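Local structure of extracellular solute-binding protein family 1 (Kribbella flavida, 5IXP) at residues A[6-10]-A[38-42]; A[113-117]-A[338-343]; A[178-182]-A[194-200]. The protein probably binds a solute outside the cell and delivers it to an ABC transporter for uptake, as other extracellular solute-binding proteins do. All blocks are in the same frame, centred on the assembly; numbering follows the deposited sequence.

Contact 1 of 3, residues A[6-10]-A[38-42]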
ATOM      1  N   ILE A   6      20.127  -8.026   9.486  1.00 11.13           N
ATOM      2  CA  ILE A   6      18.982  -7.334   8.920  1.00  9.82           C
ATOM      3  C   ILE A   6      17.855  -8.346   8.785  1.00 10.28           C
ATOM      4  O   ILE A   6      18.055  -9.434   8.232  1.00 10.97           O
ATOM      5  CB  ILE A   6      19.320  -6.661   7.569  1.00  8.80           C
ATOM      6  CG1 ILE A   6      18.050  -6.091   6.939  1.00  8.52           C
ATOM      7  CG2 ILE A   6      20.040  -7.628   6.599  1.00  9.52           C
ATOM      8  CD1 ILE A   6      18.335  -5.137   5.756  1.00 10.71           C
ATOM      9  N   ALA A   7      16.680  -8.001   9.317  1.00  7.76           N
ATOM     10  CA  ALA A   7      15.526  -8.892   9.294  1.00  9.03           C
ATOM     11  C   ALA A   7      14.553  -8.394   8.232  1.00 11.51           C
ATOM     12  O   ALA A   7      14.069  -7.261   8.315  1.00 10.06           O
ATOM     13  CB  ALA A   7      14.841  -8.945  10.660  1.00  9.29           C
ATOM     14  N   THR A   8      14.288  -9.228   7.231  1.00 11.62           N
ATOM     15  CA  THR A   8      13.349  -8.909   6.167  1.00 10.98           C
ATOM     16  C   THR A   8      12.275  -9.985   6.104  1.00 12.87           C
ATOM     17  O   THR A   8      12.362 -11.029   6.757  1.00 13.29           O
ATOM     18  CB  THR A   8      14.040  -8.772   4.794  1.00 11.59           C
ATOM     19  OG1 THR A   8      14.595 -10.030   4.390  1.00 14.39           O
ATOM     20  CG2 THR A   8      15.145  -7.721   4.841  1.00 13.41           C
ATOM     21  N   PHE A   9      11.253  -9.714   5.300  1.00 11.25           N
ATOM     22  CA  PHE A   9      10.126 -10.618   5.130  1.00 13.14           C
ATOM     23  C   PHE A   9       9.772 -10.606   3.653  1.00 16.23           C
ATOM     24  O   PHE A   9      10.097  -9.657   2.935  1.00 15.36           O
ATOM     25  CB  PHE A   9       8.918 -10.193   5.995  1.00 12.71           C
ATOM     26  CG  PHE A   9       8.505  -8.764   5.782  1.00 13.83           C
ATOM     27  CD1 PHE A   9       7.613  -8.423   4.767  1.00 14.49           C
ATOM     28  CD2 PHE A   9       9.028  -7.750   6.580  1.00 14.85           C
ATOM     29  CE1 PHE A   9       7.251  -7.089   4.552  1.00 13.75           C
ATOM     30  CE2 PHE A   9       8.671  -6.428   6.373  1.00 17.60           C
ATOM     31  CZ  PHE A   9       7.789  -6.094   5.350  1.00 15.24           C
ATOM     32  N   ASN A  10       9.104 -11.667   3.201  1.00 16.70           N
ATOM     33  CA  ASN A  10       8.847 -11.850   1.775  1.00 19.39           C
ATOM     34  C   ASN A  10      10.166 -11.690   1.026  1.00 17.45           C
ATOM     35  O   ASN A  10      11.189 -12.193   1.494  1.00 19.70           O
ATOM     36  CB  ASN A  10       7.768 -10.881   1.284  1.00 20.91           C
ATOM     37  CG  ASN A  10       6.402 -11.165   1.912  1.00 30.75           C
ATOM     38  OD1 ASN A  10       6.079 -12.315   2.235  1.00 33.10           O
ATOM     39  ND2 ASN A  10       5.598 -10.118   2.087  1.00 33.90           N
ATOM     40  N   VAL A  38       5.136 -13.304   7.382  1.00 20.05           N
ATOM     41  CA  VAL A  38       5.091 -11.899   7.762  1.00 20.07           C
ATOM     42  C   VAL A  38       4.532 -11.743   9.173  1.00 18.44           C
ATOM     43  O   VAL A  38       5.017 -10.922   9.958  1.00 17.28           O
ATOM     44  CB  VAL A  38       4.279 -11.102   6.730  1.00 24.43           C
ATOM     45  CG1 VAL A  38       4.252  -9.673   7.125  1.00 25.79           C
ATOM     46  CG2 VAL A  38       4.903 -11.248   5.352  1.00 27.06           C
ATOM     47  N   ASP A  39       3.512 -12.535   9.525  1.00 21.97           N
ATOM     48  CA  ASP A  39       2.960 -12.447  10.876  1.00 20.43           C
ATOM     49  C   ASP A  39       4.016 -12.781  11.923  1.00 19.98           C
ATOM     50  O   ASP A  39       4.040 -12.181  13.005  1.00 17.81           O
ATOM     51  CB  ASP A  39       1.750 -13.368  11.033  1.00 23.61           C
ATOM     52  CG  ASP A  39       0.526 -12.872  10.274  1.00 37.42           C
ATOM     53  OD1 ASP A  39       0.410 -11.650  10.022  1.00 39.80           O
ATOM     54  OD2 ASP A  39      -0.332 -13.712   9.939  1.00 45.36           O
ATOM     55  N   GLU A  40       4.907 -13.733  11.628  1.00 16.18           N
ATOM     56  CA  GLU A  40       5.914 -14.038  12.633  1.00 15.49           C
ATOM     57  C   GLU A  40       7.008 -12.991  12.679  1.00 12.68           C
ATOM     58  O   GLU A  40       7.573 -12.749  13.749  1.00 15.05           O
ATOM     59  CB  GLU A  40       6.498 -15.419  12.410  1.00 17.89           C
ATOM     60  CG  GLU A  40       5.790 -16.406  13.318  1.00 25.13           C
ATOM     61  CD  GLU A  40       5.806 -17.764  12.765  1.00 31.12           C
ATOM     62  OE1 GLU A  40       6.213 -17.879  11.593  1.00 37.52           O
ATOM     63  OE2 GLU A  40       5.420 -18.703  13.491  1.00 30.63           O
ATOM     64  N   HIS A  41       7.312 -12.359  11.546  1.00 11.67           N
ATOM     65  CA  HIS A  41       8.217 -11.215  11.571  1.00 11.80           C
ATOM     66  C   HIS A  41       7.683 -10.126  12.498  1.00 15.72           C
ATOM     67  O   HIS A  41       8.419  -9.581  13.333  1.00 14.74           O
ATOM     68  CB  HIS A  41       8.409 -10.683  10.152  1.00 10.20           C
ATOM     69  CG  HIS A  41       9.258  -9.453  10.085  1.00  9.95           C
ATOM     70  ND1 HIS A  41      10.626  -9.502   9.906  1.00 14.26           N
ATOM     71  CD2 HIS A  41       8.934  -8.141  10.182  1.00 11.46           C
ATOM     72  CE1 HIS A  41      11.106  -8.268   9.888  1.00 13.71           C
ATOM     73  NE2 HIS A  41      10.100  -7.424  10.055  1.00 13.66           N
ATOM     74  N   ILE A  42       6.389  -9.814  12.375  1.00 16.90           N
ATOM     75  CA  ILE A  42       5.745  -8.833  13.251  1.00 21.44           C
ATOM     76  C   ILE A  42       5.810  -9.276  14.707  1.00 17.89           C
ATOM     77  O   ILE A  42       6.136  -8.486  15.601  1.00 20.36           O
ATOM     78  CB  ILE A  42       4.280  -8.623  12.829  1.00 25.46           C
ATOM     79  CG1 ILE A  42       4.184  -7.918  11.493  1.00 26.50           C
ATOM     80  CG2 ILE A  42       3.516  -7.872  13.911  1.00 30.25           C
ATOM     81  CD1 ILE A  42       2.829  -8.088  10.882  1.00 32.04           C
TER
HETATM   82  O   HOH W   1      12.475 -11.698   9.647  1.00 15.12           O
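Phe-9 turns the edge of its ring toward the face of His-41. CD2 of Phe-9 sits over the centre of the imidazole, 3.6 Å from CD2 of His-41. The pair is edge-to-face, with the planes at 58°. Phe-9 holds CG between its backbone N and carbonyl carbon (chi1 53°), and His-41 swings CG opposite its own N (chi1 176°), which sends its ring from the helix to the strand.

Two further groups lie near the imidazole plane. The carbonyl O of Ala-7 is at its edge, 3.5 Å from CE1 of His-41. A water at the edge is hydrogen-bonded to ND1 of His-41 at 2.9 Å and donates to the carbonyl O of Thr-8. NE2 of His-41 is hydrogen-bonded to the carbonyl O of Ala-60, on strand 58-62.

This is a parallel part of the mixed sheet in what is, by family, a periplasmic-binding-protein fold. Strand 2-8 runs parallel to strands 28-34 and 58-62, and helix 38-51 packs against the end of strand 2-8. Replacing His-41 by an alanine is likely to leave the Ala-60 carbonyl without its NE2 partner, the water without ND1 and the Phe-9 edge without an aromatic face.

Nearer the start of the helix, CG2 of Val-38 lies 4.0 Å from CD1 of Phe-9. The same methyl meets the amide of Asn-10, with the two side chains crossing at about a right angle.

Contact 2 of 3, residues A[113-117]-A[338-343]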
ATOM      1  N   ILE A 113       7.168   1.166  -2.863  1.00 11.34           N
ATOM      2  CA  ILE A 113       5.822   1.709  -2.682  1.00 10.98           C
ATOM      3  C   ILE A 113       4.852   0.959  -3.589  1.00 13.31           C
ATOM      4  O   ILE A 113       5.249   0.208  -4.481  1.00 13.08           O
ATOM      5  CB  ILE A 113       5.742   3.227  -2.978  1.00 10.81           C
ATOM      6  CG1 ILE A 113       6.491   3.580  -4.275  1.00  9.35           C
ATOM      7  CG2 ILE A 113       6.252   4.036  -1.783  1.00 12.65           C
ATOM      8  CD1 ILE A 113       6.172   5.009  -4.793  1.00 10.56           C
ATOM      9  N   GLY A 114       3.558   1.199  -3.365  1.00 11.57           N
ATOM     10  CA  GLY A 114       2.523   0.650  -4.210  1.00 12.62           C
ATOM     11  C   GLY A 114       1.629   1.734  -4.778  1.00 13.76           C
ATOM     12  O   GLY A 114       0.437   1.815  -4.456  1.00 12.78           O
ATOM     13  N   PRO A 115       2.181   2.603  -5.629  1.00 12.84           N
ATOM     14  CA  PRO A 115       1.348   3.665  -6.214  1.00 14.32           C
ATOM     15  C   PRO A 115       0.244   3.054  -7.062  1.00 14.57           C
ATOM     16  O   PRO A 115       0.458   2.076  -7.781  1.00 12.72           O
ATOM     17  CB  PRO A 115       2.340   4.468  -7.060  1.00 14.68           C
ATOM     18  CG  PRO A 115       3.353   3.446  -7.483  1.00 13.75           C
ATOM     19  CD  PRO A 115       3.516   2.544  -6.257  1.00 10.74           C
ATOM     20  N   GLU A 116      -0.956   3.619  -6.954  1.00 14.47           N
ATOM     21  CA  GLU A 116      -2.150   2.960  -7.455  1.00 13.93           C
ATOM     22  C   GLU A 116      -2.686   3.601  -8.724  1.00 15.53           C
ATOM     23  O   GLU A 116      -2.740   4.830  -8.845  1.00 16.59           O
ATOM     24  CB  GLU A 116      -3.248   2.963  -6.401  1.00 14.84           C
ATOM     25  CG  GLU A 116      -2.890   2.103  -5.188  1.00 16.36           C
ATOM     26  CD  GLU A 116      -3.966   2.136  -4.153  1.00 17.87           C
ATOM     27  OE1 GLU A 116      -4.079   3.153  -3.442  1.00 21.16           O
ATOM     28  OE2 GLU A 116      -4.706   1.145  -4.059  1.00 18.40           O
ATOM     29  N   ALA A 117      -3.120   2.752  -9.645  1.00 13.13           N
ATOM     30  CA  ALA A 117      -3.860   3.157 -10.830  1.00 15.47           C
ATOM     31  C   ALA A 117      -5.225   2.472 -10.786  1.00 15.43           C
ATOM     32  O   ALA A 117      -5.588   1.845  -9.790  1.00 18.27           O
ATOM     33  CB  ALA A 117      -3.075   2.810 -12.095  1.00 15.03           C
ATOM     34  N   ILE A 338       3.400   5.067 -16.317  1.00 17.30           N
ATOM     35  CA  ILE A 338       2.133   5.226 -15.611  1.00 15.12           C
ATOM     36  C   ILE A 338       2.375   5.293 -14.107  1.00 15.52           C
ATOM     37  O   ILE A 338       1.894   6.200 -13.420  1.00 15.14           O
ATOM     38  CB  ILE A 338       1.165   4.089 -15.978  1.00 15.22           C
ATOM     39  CG1 ILE A 338       0.644   4.270 -17.411  1.00 16.67           C
ATOM     40  CG2 ILE A 338       0.005   4.037 -14.983  1.00 17.71           C
ATOM     41  CD1 ILE A 338       0.054   2.998 -18.009  1.00 15.30           C
ATOM     42  N   PHE A 339       3.153   4.353 -13.571  1.00 14.05           N
ATOM     43  CA  PHE A 339       3.270   4.326 -12.121  1.00 13.18           C
ATOM     44  C   PHE A 339       4.232   5.380 -11.582  1.00 14.33           C
ATOM     45  O   PHE A 339       4.115   5.753 -10.407  1.00 15.72           O
ATOM     46  CB  PHE A 339       3.610   2.905 -11.667  1.00 11.90           C
ATOM     47  CG  PHE A 339       2.433   1.988 -11.775  1.00 14.27           C
ATOM     48  CD1 PHE A 339       1.399   2.067 -10.848  1.00 15.12           C
ATOM     49  CD2 PHE A 339       2.305   1.111 -12.840  1.00 16.59           C
ATOM     50  CE1 PHE A 339       0.281   1.251 -10.960  1.00 13.84           C
ATOM     51  CE2 PHE A 339       1.194   0.308 -12.954  1.00 19.01           C
ATOM     52  CZ  PHE A 339       0.183   0.377 -12.010  1.00 16.87           C
ATOM     53  N   VAL A 340       5.123   5.925 -12.414  1.00 14.71           N
ATOM     54  CA  VAL A 340       5.809   7.160 -12.030  1.00 14.73           C
ATOM     55  C   VAL A 340       4.789   8.269 -11.809  1.00 16.69           C
ATOM     56  O   VAL A 340       4.792   8.948 -10.773  1.00 17.57           O
ATOM     57  CB  VAL A 340       6.858   7.558 -13.084  1.00 15.73           C
ATOM     58  CG1 VAL A 340       7.295   9.002 -12.877  1.00 17.46           C
ATOM     59  CG2 VAL A 340       8.056   6.625 -13.007  1.00 16.89           C
ATOM     60  N   ASN A 341       3.901   8.473 -12.787  0.64 15.53           N
ATOM     61  CA  ASN A 341       2.847   9.473 -12.628  0.64 17.97           C
ATOM     62  C   ASN A 341       1.993   9.191 -11.400  0.64 15.58           C
ATOM     63  O   ASN A 341       1.659  10.112 -10.644  0.64 15.75           O
ATOM     64  CB  ASN A 341       1.963   9.521 -13.874  0.64 17.79           C
ATOM     65  CG  ASN A 341       2.679  10.086 -15.075  0.64 17.79           C
ATOM     66  OD1 ASN A 341       3.693  10.772 -14.943  0.64 19.24           O
ATOM     67  ND2 ASN A 341       2.141   9.819 -16.264  0.64 17.97           N
ATOM     68  N   ARG A 342       1.631   7.923 -11.182  1.00 13.60           N
ATOM     69  CA  ARG A 342       0.774   7.598 -10.042  1.00 12.59           C
ATOM     70  C   ARG A 342       1.485   7.872  -8.722  1.00 14.89           C
ATOM     71  O   ARG A 342       0.865   8.347  -7.767  1.00 17.71           O
ATOM     72  CB  ARG A 342       0.306   6.140 -10.111  1.00 12.78           C
ATOM     73  CG  ARG A 342      -0.530   5.792 -11.352  1.00 14.01           C
ATOM     74  CD  ARG A 342      -1.893   6.488 -11.375  1.00 15.67           C
ATOM     75  NE  ARG A 342      -1.880   7.809 -12.004  1.00 18.04           N
ATOM     76  CZ  ARG A 342      -2.271   8.934 -11.401  1.00 18.88           C
ATOM     77  NH1 ARG A 342      -2.244  10.083 -12.060  1.00 21.49           N
ATOM     78  NH2 ARG A 342      -2.701   8.917 -10.142  1.00 19.65           N
ATOM     79  N   ALA A 343       2.789   7.601  -8.654  1.00 14.63           N
ATOM     80  CA  ALA A 343       3.528   7.889  -7.430  1.00 14.06           C
ATOM     81  C   ALA A 343       3.633   9.389  -7.198  1.00 14.97           C
ATOM     82  O   ALA A 343       3.486   9.860  -6.060  1.00 15.85           O
ATOM     83  CB  ALA A 343       4.918   7.255  -7.487  1.00 12.91           C
TER
HETATM   84  O   HOH W   2      -1.934   7.201  -7.685  1.00 15.50           O
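Phe-339 and Arg-342 both hold CG opposite the carbonyl carbon, beside the backbone N (chi1 -74° and -61°), which carries their side chains from the helix to strand 113-117. Arg-342 then bends at chi2 and chi3, and its CD comes to 3.1 Å from the carbonyl O of Glu-116. The ring of Phe-339 presents an edge to the carbonyl O of Pro-115, which lies near the ring plane, 3.2 Å from CD1 of Phe-339.

Apolar groups meet beside these. CB of Pro-115 lies 3.8 Å from CB of Ala-343 and also rests against the backbone of that residue. CD1 of Ile-113 meets CB of Ala-343 at 3.7 Å. At the other end of the strand segment, CB of Ala-117 touches both CE1 of Phe-339 and CD of Arg-342, 3.9 Å from each.

One water joins the polar groups. It donates to the carbonyl O of Glu-116 at 2.8 Å and to the carbonyl O of Arg-342, and it accepts from NH2 of Arg-342. The guanidinium is also held from outside: NE forms a salt bridge with Asp-261, and NH2 bonds to the carbonyl O of Gly-266. These bonds are likely to fix how the group is turned.

All the touching residues are buried. The axes of segments 113-117 and 338-343 run at 100° to each other and approach to 7.0 Å. Phe-310, from the short strand 310-311, touches Pro-115 and Phe-339 and pairs through its backbone with Ile-113. This is a helix lying across a central sheet strand, part of the alpha/beta architecture of solute-binding proteins.

Contact 3 of 3, residues A[178-182]-A[194-200]; sequences LIQAY and NELLKRT
The polar link runs through the side-chain amide of Asn-194, whose ND2 donates to two successive backbone carbonyls. The bond from ND2 of Asn-194 to the O of Ala-181 is 3.0 Å long, fairly straight at 159°, and lies on a lone pair. The one to the O of Gln-180 is equally long but more bent, at 142°, and ND2 stands above that carbonyl plane. Both acceptors lie close to the amide plane of Asn-194. Asn-194 holds CG opposite its backbone N (chi1 -173°), which turns ND2 toward the loop while OD1 stays at the helix start. There, as an N-cap, OD1 takes weak bonds from the N of Leu-196 and of Leu-197.

The apolar part centres on Leu-178 and Leu-197. CD1 of Leu-178 lies 4.1 Å from CD1 of Leu-197, and CD2 of Leu-178 reaches CD1 of Leu-196. CD2 of Leu-197 approaches the Tyr-182 ring at CE1, 3.8 Å away.

Around this, Trp-171 of helix 167-175 touches both Tyr-182 and Leu-197. On helix 356-371, Asn-360 is hydrogen-bonded to the OH of Tyr-182, and Phe-363 meets its ring. Tyr-182 thus links the loop to both helices, while the start of helix 195-209 lies against helix 167-175.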
ATOM      1  N   LEU A 178      -8.381  10.573   2.782  1.00 24.43           N
ATOM      2  CA  LEU A 178      -8.918  11.628   3.631  1.00 27.11           C
ATOM      3  C   LEU A 178      -7.791  12.338   4.362  1.00 27.81           C
ATOM      4  O   LEU A 178      -6.753  11.745   4.665  1.00 25.71           O
ATOM      5  CB  LEU A 178      -9.905  11.052   4.646  1.00 23.55           C
ATOM      6  CG  LEU A 178     -11.057  10.268   4.025  1.00 24.91           C
ATOM      7  CD1 LEU A 178     -11.897   9.610   5.111  1.00 25.89           C
ATOM      8  CD2 LEU A 178     -11.906  11.199   3.170  1.00 27.61           C
ATOM      9  N   ILE A 179      -8.006  13.628   4.638  1.00 30.26           N
ATOM     10  CA  ILE A 179      -7.054  14.387   5.440  1.00 33.53           C
ATOM     11  C   ILE A 179      -7.023  13.859   6.867  1.00 32.45           C
ATOM     12  O   ILE A 179      -5.963  13.790   7.496  1.00 37.58           O
ATOM     13  CB  ILE A 179      -7.389  15.888   5.401  1.00 37.27           C
ATOM     14  CG1 ILE A 179      -7.019  16.486   4.049  1.00 38.57           C
ATOM     15  CG2 ILE A 179      -6.656  16.633   6.506  1.00 42.61           C
ATOM     16  CD1 ILE A 179      -7.136  18.000   4.024  1.00 38.51           C
ATOM     17  N   GLN A 180      -8.175  13.476   7.404  1.00 31.36           N
ATOM     18  CA  GLN A 180      -8.183  12.753   8.661  1.00 31.00           C
ATOM     19  C   GLN A 180      -9.173  11.608   8.566  1.00 26.74           C
ATOM     20  O   GLN A 180     -10.192  11.692   7.875  1.00 25.43           O
ATOM     21  CB  GLN A 180      -8.524  13.656   9.853  1.00 34.16           C
ATOM     22  CG  GLN A 180      -9.976  13.982   9.982  1.00 37.62           C
ATOM     23  CD  GLN A 180     -10.214  15.011  11.047  1.00 46.05           C
ATOM     24  OE1 GLN A 180      -9.287  15.710  11.464  1.00 44.38           O
ATOM     25  NE2 GLN A 180     -11.457  15.120  11.500  1.00 51.94           N
ATOM     26  N   ALA A 181      -8.843  10.522   9.246  1.00 23.28           N
ATOM     27  CA  ALA A 181      -9.739   9.379   9.275  1.00 20.82           C
ATOM     28  C   ALA A 181     -10.155   9.135  10.715  1.00 22.72           C
ATOM     29  O   ALA A 181     -11.227   9.565  11.143  1.00 24.15           O
ATOM     30  CB  ALA A 181      -9.069   8.142   8.663  1.00 24.24           C
ATOM     31  N   TYR A 182      -9.298   8.486  11.486  1.00 23.12           N
ATOM     32  CA  TYR A 182      -9.666   8.122  12.841  1.00 22.09           C
ATOM     33  C   TYR A 182      -9.066   9.031  13.902  1.00 23.14           C
ATOM     34  O   TYR A 182      -9.580   9.057  15.028  1.00 25.25           O
ATOM     35  CB  TYR A 182      -9.253   6.673  13.109  1.00 18.76           C
ATOM     36  CG  TYR A 182      -9.817   5.710  12.094  1.00 18.34           C
ATOM     37  CD1 TYR A 182     -11.186   5.687  11.806  1.00 19.29           C
ATOM     38  CD2 TYR A 182      -8.991   4.832  11.410  1.00 19.22           C
ATOM     39  CE1 TYR A 182     -11.707   4.800  10.871  1.00 17.23           C
ATOM     40  CE2 TYR A 182      -9.505   3.941  10.474  1.00 20.36           C
ATOM     41  CZ  TYR A 182     -10.859   3.926  10.207  1.00 20.55           C
ATOM     42  OH  TYR A 182     -11.362   3.034   9.282  1.00 18.13           O
ATOM     43  N   ASN A 194     -16.313  12.437  12.691  1.00 28.37           N
ATOM     44  CA  ASN A 194     -15.794  12.724  11.356  1.00 30.33           C
ATOM     45  C   ASN A 194     -16.899  12.440  10.343  1.00 31.88           C
ATOM     46  O   ASN A 194     -17.116  11.284   9.964  1.00 34.41           O
ATOM     47  CB  ASN A 194     -14.556  11.878  11.088  1.00 31.20           C
ATOM     48  CG  ASN A 194     -13.856  12.245   9.793  1.00 28.17           C
ATOM     49  OD1 ASN A 194     -14.391  12.985   8.958  1.00 29.58           O
ATOM     50  ND2 ASN A 194     -12.648  11.713   9.612  1.00 25.26           N
ATOM     51  N   GLU A 195     -17.594  13.493   9.896  1.00 29.84           N
ATOM     52  CA  GLU A 195     -18.684  13.281   8.947  1.00 29.66           C
ATOM     53  C   GLU A 195     -18.162  12.835   7.585  1.00 28.02           C
ATOM     54  O   GLU A 195     -18.861  12.119   6.863  1.00 27.54           O
ATOM     55  CB  GLU A 195     -19.550  14.544   8.803  1.00 34.03           C
ATOM     56  CG  GLU A 195     -20.877  14.282   8.051  1.00 37.92           C
ATOM     57  CD  GLU A 195     -21.768  15.520   7.861  1.00 46.29           C
ATOM     58  OE1 GLU A 195     -21.493  16.576   8.476  1.00 48.08           O
ATOM     59  OE2 GLU A 195     -22.754  15.429   7.085  1.00 48.71           O
ATOM     60  N   LEU A 196     -16.936  13.221   7.221  1.00 29.80           N
ATOM     61  CA  LEU A 196     -16.395  12.773   5.942  1.00 32.65           C
ATOM     62  C   LEU A 196     -16.215  11.263   5.917  1.00 30.30           C
ATOM     63  O   LEU A 196     -16.393  10.628   4.871  1.00 29.93           O
ATOM     64  CB  LEU A 196     -15.069  13.466   5.648  1.00 38.34           C
ATOM     65  CG  LEU A 196     -15.107  14.288   4.367  1.00 36.70           C
ATOM     66  CD1 LEU A 196     -13.725  14.755   4.025  1.00 38.21           C
ATOM     67  CD2 LEU A 196     -15.704  13.487   3.223  1.00 40.99           C
ATOM     68  N   LEU A 197     -15.871  10.674   7.059  1.00 28.88           N
ATOM     69  CA  LEU A 197     -15.798   9.223   7.166  1.00 25.55           C
ATOM     70  C   LEU A 197     -17.162   8.583   6.907  1.00 21.97           C
ATOM     71  O   LEU A 197     -17.274   7.609   6.152  1.00 20.35           O
ATOM     72  CB  LEU A 197     -15.276   8.863   8.550  1.00 26.82           C
ATOM     73  CG  LEU A 197     -14.722   7.484   8.841  1.00 26.15           C
ATOM     74  CD1 LEU A 197     -13.483   7.217   7.981  1.00 25.74           C
ATOM     75  CD2 LEU A 197     -14.388   7.422  10.334  1.00 25.61           C
ATOM     76  N   LYS A 198     -18.216   9.120   7.528  1.00 21.26           N
ATOM     77  CA  LYS A 198     -19.560   8.600   7.278  1.00 19.71           C
ATOM     78  C   LYS A 198     -19.976   8.833   5.828  1.00 18.53           C
ATOM     79  O   LYS A 198     -20.647   7.990   5.224  1.00 20.02           O
ATOM     80  CB  LYS A 198     -20.567   9.233   8.244  1.00 19.91           C
ATOM     81  CG  LYS A 198     -22.030   8.718   8.114  1.00 20.42           C
ATOM     82  CD  LYS A 198     -22.101   7.182   8.127  1.00 22.90           C
ATOM     83  CE  LYS A 198     -23.466   6.643   8.601  1.00 26.43           C
ATOM     84  NZ  LYS A 198     -24.628   7.030   7.744  1.00 26.66           N
ATOM     85  N   ARG A 199     -19.573   9.963   5.239  1.00 19.76           N
ATOM     86  CA  ARG A 199     -19.936  10.193   3.845  1.00 22.26           C
ATOM     87  C   ARG A 199     -19.269   9.175   2.928  1.00 19.99           C
ATOM     88  O   ARG A 199     -19.879   8.718   1.951  1.00 20.44           O
ATOM     89  CB  ARG A 199     -19.595  11.624   3.430  1.00 26.84           C
ATOM     90  CG  ARG A 199     -20.704  12.591   3.804  1.00 35.19           C
ATOM     91  CD  ARG A 199     -20.575  13.935   3.126  1.00 40.57           C
ATOM     92  NE  ARG A 199     -21.546  14.876   3.665  1.00 45.84           N
ATOM     93  CZ  ARG A 199     -21.814  16.057   3.121  1.00 48.80           C
ATOM     94  NH1 ARG A 199     -21.184  16.434   2.015  1.00 50.80           N
ATOM     95  NH2 ARG A 199     -22.715  16.859   3.678  1.00 47.36           N
ATOM     96  N   THR A 200     -18.013   8.823   3.222  0.78 17.19           N
ATOM     97  CA  THR A 200     -17.329   7.760   2.494  0.78 18.07           C
ATOM     98  C   THR A 200     -18.080   6.443   2.626  0.78 19.83           C
ATOM     99  O   THR A 200     -18.336   5.750   1.633  0.78 18.68           O
ATOM    100  CB  THR A 200     -15.902   7.616   3.027  0.78 19.20           C
ATOM    101  OG1 THR A 200     -15.199   8.848   2.840  0.78 21.28           O
ATOM    102  CG2 THR A 200     -15.162   6.490   2.319  0.78 19.68           C
TER

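How the contacts relate
From the N terminus, contact 1 closes first, a loop of 27 residues that holds helix 15-24 and strand 28-34. It ties the end of strand 2-8 to helix 38-51. Contact 2 opens next, at strand 108-121, and closes only at helix 335-344, some 220 residues later. Contact 3 lies nested within that long loop. It joins the segment after helix 167-175 to the start of helix 195-209 in the helical part of the fold. Contacts 1 and 2 reach the same mixed sheet, with centres about 25 Å apart. Contacts 1 and 3 lie on opposite sides of the chain's centre. None of the three touches another.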